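Side-chain contacts in five-membered-cyclitol-phosphate synthase (Streptomyces citricolor, PDB 6K96), which is an NAD-binding protein of the myo-inositol-1-phosphate synthase family, built on a Rossmann-type dinucleotide-binding fold and found here as an assembly of four chains: residues B[32-36]-B[37-41]; B[70-73]-B[74-78]; B[135-138]-B[139-142]; B[166-169]-B[170-174]; B[327-330]-B[331-335]. All blocks are in the same frame, centred on the assembly; numbering follows the deposited sequence.

Contact 1. Residues B[32-36]-B[37-41]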
loop_
_atom_site.group_PDB
_atom_site.type_symbol
_atom_site.label_atom_id
_atom_site.label_comp_id
_atom_site.label_asym_id
_atom_site.label_seq_id
_atom_site.Cartn_x
_atom_site.Cartn_y
_atom_site.Cartn_z
ATOM N N GLU B 32 24.300 13.322 25.804
ATOM C CA GLU B 32 23.806 11.964 26.152
ATOM C C GLU B 32 24.737 10.910 25.512
ATOM O O GLU B 32 24.529 9.735 25.790
ATOM C CB GLU B 32 22.312 11.801 25.799
ATOM C CG GLU B 32 21.489 13.108 25.832
ATOM C CD GLU B 32 20.315 13.268 26.792
ATOM O OE1 GLU B 32 20.550 13.626 27.980
ATOM O OE2 GLU B 32 19.157 13.118 26.319
ATOM N N GLY B 33 25.726 11.282 24.683
ATOM C CA GLY B 33 26.890 10.408 24.386
ATOM C C GLY B 33 27.262 10.273 22.913
ATOM O O GLY B 33 28.445 10.075 22.652
ATOM N N VAL B 34 26.307 10.430 21.985
ATOM C CA VAL B 34 26.357 9.962 20.569
ATOM C C VAL B 34 27.443 10.730 19.818
ATOM O O VAL B 34 27.439 11.992 19.866
ATOM C CB VAL B 34 24.971 10.158 19.925
ATOM C CG1 VAL B 34 24.898 9.713 18.463
ATOM C CG2 VAL B 34 23.906 9.436 20.747
ATOM N N ALA B 35 28.322 9.987 19.148
ATOM C CA ALA B 35 29.338 10.519 18.211
ATOM C C ALA B 35 28.625 11.047 16.971
ATOM O O ALA B 35 27.574 10.497 16.623
ATOM C CB ALA B 35 30.343 9.452 17.826
ATOM N N GLU B 36 29.208 12.037 16.305
ATOM C CA GLU B 36 28.536 12.745 15.180
ATOM C C GLU B 36 28.509 11.840 13.930
ATOM O O GLU B 36 27.680 12.093 13.007
ATOM C CB GLU B 36 29.197 14.113 14.927
ATOM C CG GLU B 36 30.655 14.050 14.488
ATOM C CD GLU B 36 31.268 15.417 14.232
ATOM O OE1 GLU B 36 32.181 15.515 13.385
ATOM O OE2 GLU B 36 30.800 16.394 14.847
ATOM N N ALA B 37 29.360 10.823 13.841
ATOM C CA ALA B 37 29.266 9.902 12.681
ATOM C C ALA B 37 27.984 9.069 12.825
ATOM O O ALA B 37 27.471 8.616 11.790
ATOM C CB ALA B 37 30.514 9.064 12.519
ATOM N N ASP B 38 27.465 8.932 14.047
ATOM C CA ASP B 38 26.232 8.156 14.326
ATOM C C ASP B 38 25.004 9.089 14.334
ATOM O O ASP B 38 23.874 8.581 14.607
ATOM C CB ASP B 38 26.386 7.346 15.627
ATOM C CG ASP B 38 27.523 6.328 15.620
ATOM O OD1 ASP B 38 27.779 5.769 14.546
ATOM O OD2 ASP B 38 28.155 6.084 16.720
ATOM N N PHE B 39 25.169 10.384 14.062
ATOM C CA PHE B 39 24.011 11.314 13.960
ATOM C C PHE B 39 23.085 10.866 12.827
ATOM O O PHE B 39 23.538 10.667 11.696
ATOM C CB PHE B 39 24.435 12.750 13.681
ATOM C CG PHE B 39 25.012 13.520 14.844
ATOM C CD1 PHE B 39 24.898 13.063 16.143
ATOM C CD2 PHE B 39 25.644 14.736 14.617
ATOM C CE1 PHE B 39 25.435 13.798 17.185
ATOM C CE2 PHE B 39 26.164 15.476 15.662
ATOM C CZ PHE B 39 26.064 14.998 16.947
ATOM N N PRO B 40 21.780 10.655 13.103
ATOM C CA PRO B 40 20.816 10.309 12.053
ATOM C C PRO B 40 20.529 11.493 11.116
ATOM O O PRO B 40 20.255 12.566 11.584
ATOM C CB PRO B 40 19.536 9.945 12.822
ATOM C CG PRO B 40 19.662 10.765 14.113
ATOM C CD PRO B 40 21.149 10.811 14.419
ATOM N N GLY B 41 20.669 11.267 9.813
ATOM C CA GLY B 41 20.171 12.166 8.747
ATOM C C GLY B 41 21.214 13.173 8.317
ATOM O O GLY B 41 20.874 14.105 7.580
#
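Glu-36 lies over one face of the Phe-39 ring in a local contact round a turn. Its CA sits almost above the ring centre, 3.4 Å from the centroid and only 6° off the ring normal. This is a CH-pi contact. CB of Glu-36 extends the cover toward the rim and comes 3.4 Å from Phe-39 CE2. The phenylalanine CG lies opposite the carbonyl carbon (chi1 -76°), which folds the ring back under the preceding residues. Val-34 reaches the rim of the ring at CD1, the two side chains meeting at a slant, its CG1 4.1 Å from Phe-39 CD1. The same methyl group lies 4.0 Å from Asp-38 CB. Two backbone bonds close the turn. Asp-38 N gives a hydrogen bond of 3.0 Å to Ala-35 O, and Phe-39 N gives a weak one to Glu-36 O. The carboxylate of Glu-36 leads off to a salt bridge with Arg-46. The turn lies in the loop between helix 14-31 and strand 46-47. Phe-39 is packed against Tyr-26 of that helix. Pro-40 packs on Ser-207 of the second subunit, at the start of its strand 207-217, and Gly-41 N is hydrogen-bonded to OG of the same serine.

Contact 2. Residues B[70-73]-B[74-78]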
loop_
_atom_site.group_PDB
_atom_site.type_symbol
_atom_site.label_atom_id
_atom_site.label_comp_id
_atom_site.label_asym_id
_atom_site.label_seq_id
_atom_site.Cartn_x
_atom_site.Cartn_y
_atom_site.Cartn_z
ATOM N N VAL B 70 7.830 39.040 19.030
ATOM C CA VAL B 70 7.930 37.846 19.901
ATOM C C VAL B 70 9.399 37.391 19.958
ATOM O O VAL B 70 10.148 37.443 18.974
ATOM C CB VAL B 70 6.972 36.758 19.384
ATOM C CG1 VAL B 70 7.039 35.512 20.244
ATOM C CG2 VAL B 70 5.552 37.269 19.307
ATOM N N PRO B 71 9.883 36.970 21.139
ATOM C CA PRO B 71 11.226 36.398 21.237
ATOM C C PRO B 71 11.328 35.112 20.395
ATOM O O PRO B 71 10.402 34.297 20.394
ATOM C CB PRO B 71 11.442 36.135 22.739
ATOM C CG PRO B 71 10.315 36.876 23.444
ATOM C CD PRO B 71 9.191 37.039 22.435
ATOM N N PHE B 72 12.451 34.981 19.691
ATOM C CA PHE B 72 12.707 33.977 18.629
ATOM C C PHE B 72 12.229 32.605 19.081
ATOM O O PHE B 72 11.420 31.986 18.390
ATOM C CB PHE B 72 14.207 33.941 18.322
ATOM C CG PHE B 72 14.574 33.050 17.171
ATOM C CD1 PHE B 72 14.243 33.399 15.866
ATOM C CD2 PHE B 72 15.219 31.851 17.385
ATOM C CE1 PHE B 72 14.580 32.567 14.803
ATOM C CE2 PHE B 72 15.559 31.024 16.325
ATOM C CZ PHE B 72 15.242 31.381 15.038
ATOM N N LYS B 73 12.743 32.173 20.235
ATOM C CA LYS B 73 12.406 30.907 20.927
ATOM C C LYS B 73 10.910 30.612 20.812
ATOM O O LYS B 73 10.572 29.445 20.597
ATOM C CB LYS B 73 12.809 30.995 22.401
ATOM C CG LYS B 73 13.164 29.648 23.018
ATOM C CD LYS B 73 12.409 29.326 24.276
ATOM C CE LYS B 73 11.020 28.764 24.049
ATOM N NZ LYS B 73 10.173 29.013 25.243
ATOM N N ASP B 74 10.050 31.615 20.981
ATOM C CA ASP B 74 8.573 31.450 21.068
ATOM C C ASP B 74 7.953 31.536 19.670
ATOM O O ASP B 74 7.043 30.718 19.381
ATOM C CB ASP B 74 7.947 32.489 22.005
ATOM C CG ASP B 74 8.259 32.286 23.486
ATOM O OD1 ASP B 74 8.150 31.122 23.987
ATOM O OD2 ASP B 74 8.580 33.306 24.147
ATOM N N ALA B 75 8.440 32.488 18.870
ATOM C CA ALA B 75 8.074 32.760 17.459
ATOM C C ALA B 75 8.174 31.501 16.581
ATOM O O ALA B 75 7.261 31.323 15.721
ATOM C CB ALA B 75 8.955 33.870 16.901
ATOM N N VAL B 76 9.248 30.711 16.722
ATOM C CA VAL B 76 9.502 29.504 15.874
ATOM C C VAL B 76 8.388 28.491 16.139
ATOM O O VAL B 76 7.975 27.818 15.180
ATOM C CB VAL B 76 10.889 28.865 16.061
ATOM C CG1 VAL B 76 11.984 29.591 15.305
ATOM C CG2 VAL B 76 11.255 28.728 17.520
ATOM N N LEU B 77 7.880 28.413 17.367
ATOM C CA LEU B 77 6.854 27.388 17.689
ATOM C C LEU B 77 5.473 27.974 17.439
ATOM O O LEU B 77 4.520 27.193 17.407
ATOM C CB LEU B 77 7.010 26.914 19.133
ATOM C CG LEU B 77 8.454 26.654 19.539
ATOM C CD1 LEU B 77 8.560 26.303 21.014
ATOM C CD2 LEU B 77 9.061 25.562 18.673
ATOM N N ALA B 78 5.406 29.277 17.193
ATOM C CA ALA B 78 4.152 30.054 17.180
ATOM C C ALA B 78 3.340 29.717 15.933
ATOM O O ALA B 78 3.902 29.613 14.814
ATOM C CB ALA B 78 4.450 31.532 17.264
#
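Phe-72 and Val-76 meet one helical turn apart. The aromatic ring stands with CG trans to the backbone N (chi1 -175°), and CG1 of Val-76 rests over one face of it. The methyl carbon is 4.0 Å from the centroid of the Phe-72 ring and 22° off the normal, displaced toward the rim at CZ. This is a CH-pi contact. While CG1 of the valine faces the ring, its CG2 lies near the carbonyl oxygens of Phe-72 and Lys-73. Phe-57, Phe-95 and Phe-20 also pack round the Phe-72 ring.

The helix is short, 72-75, and belongs to the beta-alpha-beta unit between strands 55-62 and 98-99 of the parallel sheet, as in a Rossmann-type fold. Pro-71 is its N-cap. Pro-71 O takes two backbone donors from opposite faces of its carbonyl plane, Asp-74 N at 2.8 Å and Ala-75 N at 3.1 Å.

Val-70 precedes the cap, and its CG1 reaches forward to Asp-74 CB at 3.6 Å. The two side chains are nearly perpendicular. CG1 also lies 4.2 Å from Ala-75 CB. The chain of Lys-73 is bent at chi2 and chi3, which curls its amine back to the next residue. Lys-73 NZ makes a salt bridge of 3.2 Å with Asp-74 OD1, meeting it from above the carboxylate plane. The other oxygen, Asp-74 OD2, lies 4.0 Å from Pro-71 CG. A bound glycerol, probably from the crystallisation liquor, lies about 4 Å from the Asp-74 side chain.

Contact 3. Residues B[135-138]-B[139-142]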
loop_
_atom_site.group_PDB
_atom_site.type_symbol
_atom_site.label_atom_id
_atom_site.label_comp_id
_atom_site.label_asym_id
_atom_site.label_seq_id
_atom_site.Cartn_x
_atom_site.Cartn_y
_atom_site.Cartn_z
ATOM N N GLY B 135 6.899 32.403 -4.496
ATOM C CA GLY B 135 6.137 33.259 -5.404
ATOM C C GLY B 135 6.479 34.731 -5.230
ATOM O O GLY B 135 5.870 35.570 -5.977
ATOM N N LEU B 136 7.379 35.081 -4.309
ATOM C CA LEU B 136 7.590 36.512 -3.978
ATOM C C LEU B 136 8.921 36.986 -4.549
ATOM O O LEU B 136 9.807 37.241 -3.763
ATOM C CB LEU B 136 7.523 36.694 -2.457
ATOM C CG LEU B 136 6.326 36.031 -1.762
ATOM C CD1 LEU B 136 6.623 35.780 -0.273
ATOM C CD2 LEU B 136 5.035 36.827 -1.953
ATOM N N GLN B 137 9.008 37.151 -5.874
ATOM C CA GLN B 137 10.213 37.613 -6.639
ATOM C C GLN B 137 10.739 38.952 -6.109
ATOM O O GLN B 137 11.959 39.077 -5.928
ATOM C CB GLN B 137 9.938 37.665 -8.135
ATOM C CG GLN B 137 11.184 37.885 -8.990
ATOM C CD GLN B 137 12.320 36.901 -8.820
ATOM O OE1 GLN B 137 12.300 35.792 -9.349
ATOM N NE2 GLN B 137 13.360 37.303 -8.102
ATOM N N TRP B 138 9.881 39.910 -5.804
ATOM C CA TRP B 138 10.321 41.199 -5.206
ATOM C C TRP B 138 11.119 40.978 -3.904
ATOM O O TRP B 138 12.082 41.743 -3.674
ATOM C CB TRP B 138 9.118 42.152 -5.015
ATOM C CG TRP B 138 8.131 41.679 -3.997
ATOM C CD1 TRP B 138 6.987 40.963 -4.216
ATOM C CD2 TRP B 138 8.243 41.846 -2.573
ATOM N NE1 TRP B 138 6.365 40.682 -3.022
ATOM C CE2 TRP B 138 7.118 41.215 -1.998
ATOM C CE3 TRP B 138 9.193 42.438 -1.730
ATOM C CZ2 TRP B 138 6.930 41.173 -0.615
ATOM C CZ3 TRP B 138 8.999 42.400 -0.365
ATOM C CH2 TRP B 138 7.885 41.772 0.181
ATOM N N ALA B 139 10.731 40.009 -3.061
ATOM C CA ALA B 139 11.294 39.859 -1.694
ATOM C C ALA B 139 12.656 39.183 -1.790
ATOM O O ALA B 139 13.636 39.702 -1.214
ATOM C CB ALA B 139 10.370 39.084 -0.798
ATOM N N ALA B 140 12.721 38.085 -2.538
ATOM C CA ALA B 140 13.964 37.332 -2.814
ATOM C C ALA B 140 15.013 38.331 -3.331
ATOM O O ALA B 140 16.129 38.379 -2.788
ATOM C CB ALA B 140 13.652 36.229 -3.801
ATOM N N ILE B 141 14.653 39.171 -4.307
ATOM C CA ILE B 141 15.596 40.216 -4.824
ATOM C C ILE B 141 15.976 41.149 -3.663
ATOM O O ILE B 141 17.157 41.420 -3.492
ATOM C CB ILE B 141 14.956 40.981 -6.015
ATOM C CG1 ILE B 141 15.241 40.293 -7.352
ATOM C CG2 ILE B 141 15.378 42.442 -6.027
ATOM C CD1 ILE B 141 16.710 40.049 -7.574
ATOM N N ALA B 142 14.981 41.624 -2.906
ATOM C CA ALA B 142 15.109 42.683 -1.878
ATOM C C ALA B 142 15.992 42.179 -0.749
ATOM O O ALA B 142 17.026 42.811 -0.522
ATOM C CB ALA B 142 13.758 43.150 -1.393
#
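The indole of Trp-138 has Ala-139 over one face, its next neighbour in the chain. CB of Ala-139 lies 3.6 Å from the centroid of the six-membered ring, 11° off the normal, in a CH-pi contact. It is shifted toward the rim, nearest to Trp-138 CZ3. The backbone of Ala-139 continues the cover, with its CA over CE3. This follows from the tryptophan's chi1 of 67°, which sets CG between the backbone N and the carbonyl carbon and folds the indole against the following peptide. Glu-103 also touches the indole.

The amide of Gln-137 is the second flat group. Its chain bends at chi2, and NE2 comes back to 3.6 Å from Ile-141 CG1, the two side chains meeting at a slant. NE2 has its polar partner in Leu-161 O, to which it is hydrogen-bonded.

Leu-136 is the N-cap. Its CB is 4.1 Å from Ala-139 CB. Leu-136 O accepts two backbone bonds. Ala-140 N approaches almost straight down the carbonyl at 3.3 Å, while Ala-139 N comes from well above the carbonyl plane at 3.0 Å. The next bonds, Ile-141 N to Gln-137 O and Ala-142 N to Trp-138 O, carry the helix on. Leu-136, Ala-139 and Ala-140 all pack on Tyr-130 of strand 127-130.

This is the N-terminal end of helix 137-149, in the beta-alpha-beta unit between strands 127-130 and 153-156. Trp-138 belongs to the NAD pocket and touches the dinucleotide, as expected near a helix start of a Rossmann-type domain.

Contact 4. Residues B[166-169]-B[170-174]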
loop_
_atom_site.group_PDB
_atom_site.type_symbol
_atom_site.label_atom_id
_atom_site.label_comp_id
_atom_site.label_asym_id
_atom_site.label_seq_id
_atom_site.Cartn_x
_atom_site.Cartn_y
_atom_site.Cartn_z
ATOM N N PRO B 166 22.233 36.626 -13.676
ATOM C CA PRO B 166 23.693 36.722 -13.830
ATOM C C PRO B 166 24.335 38.033 -13.308
ATOM O O PRO B 166 25.452 37.998 -12.856
ATOM C CB PRO B 166 23.908 36.604 -15.357
ATOM C CG PRO B 166 22.594 36.037 -15.921
ATOM C CD PRO B 166 21.520 36.502 -14.967
ATOM N N GLU B 167 23.647 39.171 -13.367
ATOM C CA GLU B 167 24.250 40.450 -12.885
ATOM C C GLU B 167 24.258 40.500 -11.347
ATOM O O GLU B 167 25.185 41.064 -10.774
ATOM C CB GLU B 167 23.551 41.671 -13.499
ATOM C CG GLU B 167 24.041 42.010 -14.905
ATOM C CD GLU B 167 24.849 43.311 -15.025
ATOM O OE1 GLU B 167 24.357 44.291 -15.692
ATOM O OE2 GLU B 167 25.973 43.365 -14.451
ATOM N N LEU B 168 23.260 39.962 -10.663
ATOM C CA LEU B 168 23.272 39.967 -9.170
ATOM C C LEU B 168 24.383 39.030 -8.645
ATOM O O LEU B 168 25.111 39.404 -7.735
ATOM C CB LEU B 168 21.887 39.568 -8.675
ATOM C CG LEU B 168 21.737 39.565 -7.166
ATOM C CD1 LEU B 168 22.140 40.907 -6.598
ATOM C CD2 LEU B 168 20.310 39.182 -6.745
ATOM N N LEU B 169 24.545 37.866 -9.284
ATOM C CA LEU B 169 25.654 36.895 -9.085
ATOM C C LEU B 169 26.997 37.611 -9.246
ATOM O O LEU B 169 27.756 37.622 -8.275
ATOM C CB LEU B 169 25.471 35.749 -10.092
ATOM C CG LEU B 169 26.485 34.595 -10.065
ATOM C CD1 LEU B 169 26.688 34.008 -8.658
ATOM C CD2 LEU B 169 26.086 33.508 -11.063
ATOM N N GLU B 170 27.247 38.212 -10.418
ATOM C CA GLU B 170 28.440 39.049 -10.749
ATOM C C GLU B 170 28.757 39.967 -9.555
ATOM O O GLU B 170 29.910 39.932 -9.052
ATOM C CB GLU B 170 28.195 39.887 -12.022
ATOM C CG GLU B 170 29.376 39.966 -12.990
ATOM C CD GLU B 170 30.557 40.860 -12.597
ATOM O OE1 GLU B 170 30.462 42.117 -12.833
ATOM O OE2 GLU B 170 31.601 40.301 -12.076
ATOM N N GLU B 171 27.777 40.750 -9.101
ATOM C CA GLU B 171 28.006 41.722 -7.999
ATOM C C GLU B 171 28.440 40.950 -6.739
ATOM O O GLU B 171 29.525 41.248 -6.246
ATOM C CB GLU B 171 26.808 42.675 -7.879
ATOM C CG GLU B 171 26.805 43.756 -8.981
ATOM C CD GLU B 171 28.173 44.278 -9.476
ATOM O OE1 GLU B 171 28.891 44.931 -8.681
ATOM O OE2 GLU B 171 28.552 44.002 -10.661
ATOM N N PHE B 172 27.671 39.953 -6.285
ATOM C CA PHE B 172 28.039 39.052 -5.158
ATOM C C PHE B 172 29.443 38.470 -5.384
ATOM O O PHE B 172 30.251 38.529 -4.447
ATOM C CB PHE B 172 27.004 37.937 -4.974
ATOM C CG PHE B 172 25.857 38.237 -4.041
ATOM C CD1 PHE B 172 25.962 37.995 -2.693
ATOM C CD2 PHE B 172 24.657 38.726 -4.525
ATOM C CE1 PHE B 172 24.916 38.271 -1.835
ATOM C CE2 PHE B 172 23.592 38.986 -3.676
ATOM C CZ PHE B 172 23.728 38.765 -2.328
ATOM N N GLU B 173 29.707 37.861 -6.550
ATOM C CA GLU B 173 31.026 37.247 -6.919
ATOM C C GLU B 173 32.134 38.253 -6.589
ATOM O O GLU B 173 33.034 37.897 -5.801
ATOM C CB GLU B 173 31.171 36.951 -8.424
ATOM C CG GLU B 173 30.754 35.558 -8.916
ATOM C CD GLU B 173 30.780 35.372 -10.447
ATOM O OE1 GLU B 173 31.517 36.135 -11.139
ATOM O OE2 GLU B 173 30.050 34.485 -10.975
ATOM N N LYS B 174 32.034 39.466 -7.156
ATOM C CA LYS B 174 33.071 40.546 -7.136
ATOM C C LYS B 174 33.227 41.117 -5.715
ATOM O O LYS B 174 34.327 41.581 -5.399
ATOM C CB LYS B 174 32.737 41.627 -8.180
ATOM C CG LYS B 174 33.226 43.030 -7.856
ATOM C CD LYS B 174 33.565 43.882 -9.075
ATOM C CE LYS B 174 34.230 45.200 -8.705
ATOM N NZ LYS B 174 33.830 46.308 -9.608
#
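Leu-168 and Phe-172, one turn apart, make the tight side of this helical contact. They run side by side and point the same way. Leu-168 CD1 lies 3.8 Å from Phe-172 CE2. The leucine's CG is trans to the backbone N (chi1 -178°), which swings the branch forward along the helix to its partner. The ring also turns an edge to the backbone: Leu-168 O lies in its plane, 3.3 Å from Phe-172 CD2. The same oxygen accepts Phe-172 N in a nearly straight hydrogen bond of 3.0 Å. Both side chains face inward onto helix 137-149, where Leu-168 meets Ile-141 and Phe-172 meets Leu-148.

The glutamate side is much looser. Glu-167, Glu-170 and Glu-171 are exposed, and they are linked to the rest of the contact chiefly through their backbones. Glu-170 N binds Pro-166 O, and Glu-171 N binds Glu-167 O. Their carboxylates gather without touching. Glu-167 OE2 is 4.6 Å from Glu-171 OE2 and 4.9 Å from Glu-170 OE1. Three like charges so close might raise the pKa of one or more of them.

Between these sides lies Leu-169. Glu-173 crosses it at a slant, its OE2 3.7 Å from Leu-169 CG, so a carboxylate oxygen meets an apolar branch. Leu-169 also packs on Ala-330.

The pattern is that of an amphipathic helix. Helix 166-174 joins strands 153-156 and 179-180 in a beta-alpha-beta unit at one edge of the parallel sheet of a Rossmann-type domain.

Contact 5. Residues B[327-330]-B[331-335]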
loop_
_atom_site.group_PDB
_atom_site.type_symbol
_atom_site.label_atom_id
_atom_site.label_comp_id
_atom_site.label_asym_id
_atom_site.label_seq_id
_atom_site.Cartn_x
_atom_site.Cartn_y
_atom_site.Cartn_z
ATOM N N LYS B 327 17.471 22.576 -6.759
ATOM C CA LYS B 327 16.791 22.326 -8.065
ATOM C C LYS B 327 17.407 23.207 -9.164
ATOM O O LYS B 327 17.564 22.690 -10.271
ATOM C CB LYS B 327 15.271 22.445 -7.935
ATOM C CG LYS B 327 14.677 21.405 -7.002
ATOM C CD LYS B 327 13.522 20.576 -7.525
ATOM C CE LYS B 327 12.210 20.936 -6.866
ATOM N NZ LYS B 327 11.748 22.262 -7.329
ATOM N N SER B 328 17.817 24.445 -8.866
ATOM C CA SER B 328 18.108 25.488 -9.886
ATOM C C SER B 328 19.390 26.229 -9.536
ATOM O O SER B 328 19.393 27.428 -9.279
ATOM C CB SER B 328 16.930 26.435 -9.979
ATOM O OG SER B 328 15.703 25.716 -10.163
ATOM N N PRO B 329 20.535 25.522 -9.488
ATOM C CA PRO B 329 21.775 26.118 -9.042
ATOM C C PRO B 329 22.186 27.086 -10.132
ATOM O O PRO B 329 21.898 26.772 -11.264
ATOM C CB PRO B 329 22.781 24.955 -9.022
ATOM C CG PRO B 329 22.226 23.988 -10.042
ATOM C CD PRO B 329 20.718 24.110 -9.875
ATOM N N ALA B 330 22.869 28.164 -9.763
ATOM C CA ALA B 330 23.515 29.069 -10.711
ATOM C C ALA B 330 24.348 28.230 -11.688
ATOM O O ALA B 330 25.157 27.383 -11.225
ATOM C CB ALA B 330 24.325 30.070 -9.931
ATOM N N GLY B 331 24.143 28.436 -12.997
ATOM C CA GLY B 331 24.938 27.821 -14.082
ATOM C C GLY B 331 24.287 26.552 -14.603
ATOM O O GLY B 331 24.701 26.058 -15.670
ATOM N N GLY B 332 23.307 26.039 -13.862
ATOM C CA GLY B 332 22.466 24.905 -14.275
ATOM C C GLY B 332 23.172 23.579 -14.044
ATOM O O GLY B 332 24.404 23.506 -14.233
ATOM N N HIS B 333 22.393 22.562 -13.695
ATOM C CA HIS B 333 22.845 21.166 -13.436
ATOM C C HIS B 333 23.681 20.641 -14.611
ATOM O O HIS B 333 24.710 19.992 -14.402
ATOM C CB HIS B 333 21.645 20.269 -13.093
ATOM C CG HIS B 333 21.186 20.382 -11.675
ATOM N ND1 HIS B 333 21.974 19.969 -10.625
ATOM C CD2 HIS B 333 20.021 20.800 -11.125
ATOM C CE1 HIS B 333 21.332 20.143 -9.489
ATOM N NE2 HIS B 333 20.124 20.649 -9.768
ATOM N N PRO B 334 23.264 20.857 -15.875
ATOM C CA PRO B 334 24.015 20.331 -17.014
ATOM C C PRO B 334 25.507 20.716 -17.030
ATOM O O PRO B 334 26.272 19.956 -17.612
ATOM C CB PRO B 334 23.263 20.917 -18.228
ATOM C CG PRO B 334 21.855 21.199 -17.744
ATOM C CD PRO B 334 22.006 21.522 -16.270
ATOM N N SER B 335 25.912 21.839 -16.417
ATOM C CA SER B 335 27.327 22.308 -16.355
ATOM C C SER B 335 28.079 21.787 -15.110
ATOM O O SER B 335 29.126 22.369 -14.782
ATOM C CB SER B 335 27.381 23.805 -16.389
ATOM O OG SER B 335 27.048 24.336 -15.118
#
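This is a local contact round a type II beta turn, Pro-329 to Gly-332, in the loop between helices 292-313 and 338-353. It brings Pro-329 under the ring of His-333, just past the turn. Gly-332 N closes the turn with a hydrogen bond of 3.0 Å to Pro-329 O, coming from 37° above the carbonyl plane. Gly-331 holds the third position with positive phi, as is usual for this turn type.

The two side chains cross at about a right angle. CD of Pro-329 lies over one face of the imidazole, 3.8 Å from its centroid and 26° off the normal. This is a CH-pi contact, offset to the side of NE2 and CD2. The histidine's chi1 of -80°, with CG opposite the carbonyl carbon, carries the ring back over the proline. NE2 is fixed by a hydrogen bond to Leu-326 O.

Residues 327 to 330 run beside the chain just after strand 179-180. Ala-330 is hydrogen-bonded through its backbone with Gly-181, and Lys-327 with Asp-183. Lys-327 NZ also makes a salt bridge with Asp-183, and its side chain is about 6 Å from the bound NAD. At the edge of the imidazole, near its plane, the carbonyl oxygen of that lysine, Lys-327 O, lies 3.2 Å from His-333 CD2.

Overall arrangement
The five contacts follow one another along the chain. Contacts 2, 3 and 4 each sit on a helix of a beta-alpha-beta unit, and these units share the one parallel sheet of six strands. Contacts 3 and 4 touch, with Ile-141 CD1 3.8 Å from Leu-168 CD2, which packs helix 137-149 on helix 166-174. Contact 4 in turn meets contact 5, where Leu-169 CD2 is 4.0 Å from Ala-330 CB. The late loop is thus joined to the dinucleotide-binding domain. Contact 1 stands apart beside the second subunit, its centre about 27 Å from that of contact 2 and 38 Å from that of contact 4. Contact 3 alone includes a residue of the NAD pocket.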